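Local coordinates for protein enolase from the environmental genome shotgun sequencing of the Sargasso Sea (PDB 2QGY) that is of unknown function but is probably a magnesium-dependent enzyme of the enolase superfamily, related to mandelate racemase and muconate lactonizing enzyme, at residues 5-17 with 71-83. Numbering follows the deposited sequence.
Sequences NQDISIGKLSRLK and FREISNIPNLSIK
L16 lays its CB squarely over one face of the F71 ring, 3.6 Å from the centroid and 3° off the ring normal, a CH-pi contact, while S75 CB lies above the opposite face, offset toward the rim. CG of F71 stands anti to its backbone N (chi1 169°), which turns the ring from the last part of helix 60-74 against the strand; a flat aromatic suits this slot between two CB carbons. L13 packs beside it along its whole side chain: its CB meets CE1 of F71, its CG lies 3.8 Å from L80 CD2, and its CD1 branch presses on I74 CD1 at 3.4 Å, closer than usual for two carbons. The backbone ties this apolar cluster down, L13 N donating to S75 O at 3.1 Å. Toward the N-terminal end of segment 5-17, L80 O takes a nearly straight-on bond from I10 N (2.8 Å) and a weak one from G11 N. G11, at a positive phi where a CB would jam against the preceding carbonyl, brings its bare CA within 3.2 Å of P78 O as a CA-H...O contact.

Packing slackens toward the solvent. There the long chain of K83 runs beside D7, but D7 OD1 and K83 NZ remain 4.3 Å apart, too far for a salt bridge. Backbone groups do the holding: K83 N donates to Q6 O at 3.0 Å, and a water bridges I8 O and I82 N at the start of helix 82-93, where S81 is the N-cap.

Within the N-terminal capping domain of the enolase fold, the contact joins strand 13-21 and its lead-in to the loop, with two successive type I turns, between helices 60-74 and 82-93. Strand 37-43 adjoins L13 and L16 through I41, and helix 99-120 packs on I10 and I82.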
# COMPACT_ATOMS: atom_id res chain seq x y z
N ASN A 5 -11.43 14.83 -22.07
CA ASN A 5 -12.58 14.92 -21.10
C ASN A 5 -12.10 14.94 -19.65
O ASN A 5 -12.86 15.27 -18.75
CB ASN A 5 -13.60 13.79 -21.34
CG ASN A 5 -14.48 14.03 -22.59
OD1 ASN A 5 -14.98 15.14 -22.82
ND2 ASN A 5 -14.67 12.99 -23.40
N GLN A 6 -10.84 14.62 -19.42
CA GLN A 6 -10.31 14.72 -18.07
C GLN A 6 -10.03 16.19 -17.69
O GLN A 6 -9.77 16.51 -16.54
CB GLN A 6 -9.11 13.79 -17.86
CG GLN A 6 -7.97 14.01 -18.78
CD GLN A 6 -7.04 12.80 -18.82
OE1 GLN A 6 -7.47 11.64 -18.77
NE2 GLN A 6 -5.75 13.08 -18.93
N ASP A 7 -10.15 17.08 -18.69
CA ASP A 7 -10.00 18.52 -18.50
C ASP A 7 -11.29 19.24 -18.19
O ASP A 7 -11.29 20.48 -18.05
CB ASP A 7 -9.43 19.16 -19.75
CG ASP A 7 -7.98 18.86 -19.93
OD1 ASP A 7 -7.28 18.67 -18.90
OD2 ASP A 7 -7.54 18.84 -21.11
N ILE A 8 -12.41 18.51 -18.14
CA ILE A 8 -13.71 19.11 -17.85
C ILE A 8 -13.62 19.88 -16.52
O ILE A 8 -13.20 19.33 -15.52
CB ILE A 8 -14.80 18.04 -17.79
CG1 ILE A 8 -15.01 17.42 -19.18
CG2 ILE A 8 -16.11 18.62 -17.21
CD1 ILE A 8 -15.91 16.19 -19.20
N SER A 9 -14.00 21.16 -16.52
CA SER A 9 -13.92 21.95 -15.32
C SER A 9 -15.06 21.60 -14.36
O SER A 9 -16.23 21.66 -14.74
CB SER A 9 -13.91 23.45 -15.60
OG SER A 9 -13.72 24.15 -14.37
N ILE A 10 -14.68 21.22 -13.15
CA ILE A 10 -15.62 20.81 -12.11
C ILE A 10 -15.84 21.96 -11.13
O ILE A 10 -16.95 22.14 -10.62
CB ILE A 10 -15.10 19.52 -11.37
CG1 ILE A 10 -15.23 18.30 -12.29
CG2 ILE A 10 -15.82 19.29 -10.04
CD1 ILE A 10 -14.48 17.06 -11.79
N GLY A 11 -14.78 22.72 -10.84
CA GLY A 11 -14.86 23.83 -9.89
C GLY A 11 -14.55 23.42 -8.47
O GLY A 11 -13.96 22.36 -8.26
N LYS A 12 -14.93 24.25 -7.50
CA LYS A 12 -14.71 23.95 -6.08
C LYS A 12 -15.70 22.89 -5.59
O LYS A 12 -16.81 22.79 -6.10
CB LYS A 12 -14.84 25.21 -5.23
CG LYS A 12 -13.71 26.23 -5.37
CD LYS A 12 -13.59 27.10 -4.12
CE LYS A 12 -13.39 28.58 -4.44
NZ LYS A 12 -11.97 29.04 -4.34
N LEU A 13 -15.29 22.10 -4.61
CA LEU A 13 -16.17 21.10 -4.02
C LEU A 13 -16.75 21.66 -2.76
O LEU A 13 -16.07 22.38 -2.04
CB LEU A 13 -15.41 19.80 -3.70
CG LEU A 13 -14.61 19.15 -4.82
CD1 LEU A 13 -13.97 17.86 -4.34
CD2 LEU A 13 -15.51 18.85 -6.06
N SER A 14 -18.01 21.36 -2.49
CA SER A 14 -18.63 21.91 -1.29
C SER A 14 -18.92 20.89 -0.19
O SER A 14 -18.84 21.23 1.00
CB SER A 14 -19.87 22.77 -1.60
OG SER A 14 -20.88 22.02 -2.24
N ARG A 15 -19.21 19.65 -0.57
CA ARG A 15 -19.68 18.70 0.42
C ARG A 15 -19.17 17.29 0.17
O ARG A 15 -19.01 16.90 -0.98
CB ARG A 15 -21.20 18.71 0.46
CG ARG A 15 -21.79 18.23 1.77
CD ARG A 15 -23.31 18.57 1.83
NE ARG A 15 -23.55 20.01 1.92
CZ ARG A 15 -23.99 20.65 3.00
NH1 ARG A 15 -24.26 19.97 4.11
NH2 ARG A 15 -24.17 21.97 2.98
N LEU A 16 -18.90 16.57 1.26
CA LEU A 16 -18.57 15.15 1.21
C LEU A 16 -19.48 14.39 2.15
O LEU A 16 -19.64 14.78 3.30
CB LEU A 16 -17.10 14.90 1.58
CG LEU A 16 -16.58 13.44 1.71
CD1 LEU A 16 -16.57 12.71 0.39
CD2 LEU A 16 -15.18 13.43 2.34
N LYS A 17 -20.02 13.28 1.66
CA LYS A 17 -20.63 12.28 2.52
C LYS A 17 -19.99 10.92 2.25
O LYS A 17 -19.72 10.55 1.10
CB LYS A 17 -22.12 12.18 2.18
CG LYS A 17 -22.94 11.25 3.11
CD LYS A 17 -22.84 11.62 4.59
CE LYS A 17 -23.68 10.68 5.48
NZ LYS A 17 -25.12 11.11 5.53
N PHE A 71 -10.21 15.17 0.51
CA PHE A 71 -11.29 16.04 0.11
C PHE A 71 -11.04 17.47 0.57
O PHE A 71 -11.19 18.40 -0.22
CB PHE A 71 -12.61 15.52 0.64
CG PHE A 71 -13.74 16.50 0.50
CD1 PHE A 71 -14.41 16.61 -0.72
CD2 PHE A 71 -14.13 17.29 1.57
CE1 PHE A 71 -15.45 17.50 -0.86
CE2 PHE A 71 -15.17 18.19 1.42
CZ PHE A 71 -15.82 18.29 0.21
N ARG A 72 -10.67 17.63 1.83
CA ARG A 72 -10.41 18.95 2.41
C ARG A 72 -9.32 19.66 1.62
O ARG A 72 -9.44 20.86 1.29
CB ARG A 72 -9.99 18.84 3.87
CG ARG A 72 -11.12 18.52 4.83
CD ARG A 72 -10.61 18.60 6.28
NE ARG A 72 -11.60 18.08 7.22
CZ ARG A 72 -11.31 17.61 8.44
NH1 ARG A 72 -10.06 17.56 8.87
NH2 ARG A 72 -12.29 17.17 9.22
N GLU A 73 -8.27 18.93 1.29
CA GLU A 73 -7.15 19.51 0.55
C GLU A 73 -7.55 19.96 -0.86
O GLU A 73 -7.12 21.00 -1.33
CB GLU A 73 -5.98 18.52 0.51
CG GLU A 73 -4.74 19.04 -0.23
CD GLU A 73 -4.06 20.23 0.46
OE1 GLU A 73 -4.37 20.56 1.63
OE2 GLU A 73 -3.18 20.84 -0.19
N ILE A 74 -8.39 19.19 -1.52
CA ILE A 74 -8.75 19.51 -2.90
C ILE A 74 -9.98 20.40 -3.05
O ILE A 74 -10.23 20.90 -4.15
CB ILE A 74 -8.94 18.23 -3.73
CG1 ILE A 74 -10.20 17.49 -3.25
CG2 ILE A 74 -7.67 17.37 -3.65
CD1 ILE A 74 -10.81 16.55 -4.27
N SER A 75 -10.74 20.60 -1.97
CA SER A 75 -12.07 21.26 -2.06
C SER A 75 -12.02 22.76 -2.40
O SER A 75 -13.04 23.33 -2.82
CB SER A 75 -12.88 21.04 -0.78
OG SER A 75 -12.25 21.64 0.33
N ASN A 76 -10.86 23.38 -2.20
CA ASN A 76 -10.70 24.82 -2.42
C ASN A 76 -10.01 25.15 -3.75
O ASN A 76 -9.78 26.32 -4.06
CB ASN A 76 -9.92 25.46 -1.24
CG ASN A 76 -8.80 24.54 -0.70
OD1 ASN A 76 -8.69 23.37 -1.09
ND2 ASN A 76 -7.99 25.07 0.21
N ILE A 77 -9.69 24.11 -4.52
CA ILE A 77 -9.06 24.27 -5.82
C ILE A 77 -10.13 24.77 -6.79
O ILE A 77 -11.04 24.02 -7.16
CB ILE A 77 -8.43 22.94 -6.34
CG1 ILE A 77 -7.34 22.44 -5.37
CG2 ILE A 77 -7.90 23.11 -7.75
CD1 ILE A 77 -6.55 21.20 -5.84
N PRO A 78 -10.04 26.04 -7.21
CA PRO A 78 -11.14 26.66 -7.98
C PRO A 78 -11.37 26.03 -9.35
O PRO A 78 -12.51 25.96 -9.82
CB PRO A 78 -10.68 28.12 -8.14
CG PRO A 78 -9.17 28.07 -8.01
CD PRO A 78 -8.89 26.95 -7.03
N ASN A 79 -10.30 25.59 -9.99
CA ASN A 79 -10.39 25.08 -11.35
C ASN A 79 -10.16 23.56 -11.40
O ASN A 79 -9.51 23.06 -12.30
CB ASN A 79 -9.40 25.83 -12.26
CG ASN A 79 -8.10 26.20 -11.54
OD1 ASN A 79 -7.58 25.43 -10.71
ND2 ASN A 79 -7.57 27.40 -11.85
N LEU A 80 -10.70 22.86 -10.42
CA LEU A 80 -10.53 21.40 -10.30
C LEU A 80 -11.07 20.62 -11.51
O LEU A 80 -12.14 20.92 -12.04
CB LEU A 80 -11.18 20.89 -9.01
CG LEU A 80 -10.93 19.44 -8.59
CD1 LEU A 80 -9.45 19.19 -8.25
CD2 LEU A 80 -11.83 19.10 -7.39
N SER A 81 -10.31 19.61 -11.93
CA SER A 81 -10.73 18.65 -12.94
C SER A 81 -10.20 17.27 -12.55
O SER A 81 -9.42 17.15 -11.60
CB SER A 81 -10.18 19.05 -14.30
OG SER A 81 -8.76 18.90 -14.34
N ILE A 82 -10.65 16.24 -13.26
CA ILE A 82 -10.12 14.88 -13.07
C ILE A 82 -8.61 14.92 -13.20
O ILE A 82 -7.89 14.42 -12.34
CB ILE A 82 -10.72 13.88 -14.07
CG1 ILE A 82 -12.21 13.72 -13.84
CG2 ILE A 82 -10.05 12.47 -13.93
CD1 ILE A 82 -12.94 13.25 -15.09
N LYS A 83 -8.13 15.56 -14.27
CA LYS A 83 -6.69 15.71 -14.52
C LYS A 83 -5.96 16.47 -13.42
O LYS A 83 -4.91 16.00 -12.96
CB LYS A 83 -6.42 16.38 -15.87
CG LYS A 83 -4.94 16.49 -16.22
CD LYS A 83 -4.72 16.65 -17.72
CE LYS A 83 -3.30 17.18 -18.02
NZ LYS A 83 -3.15 17.57 -19.45
O HOH W 1 -12.94 16.67 -15.15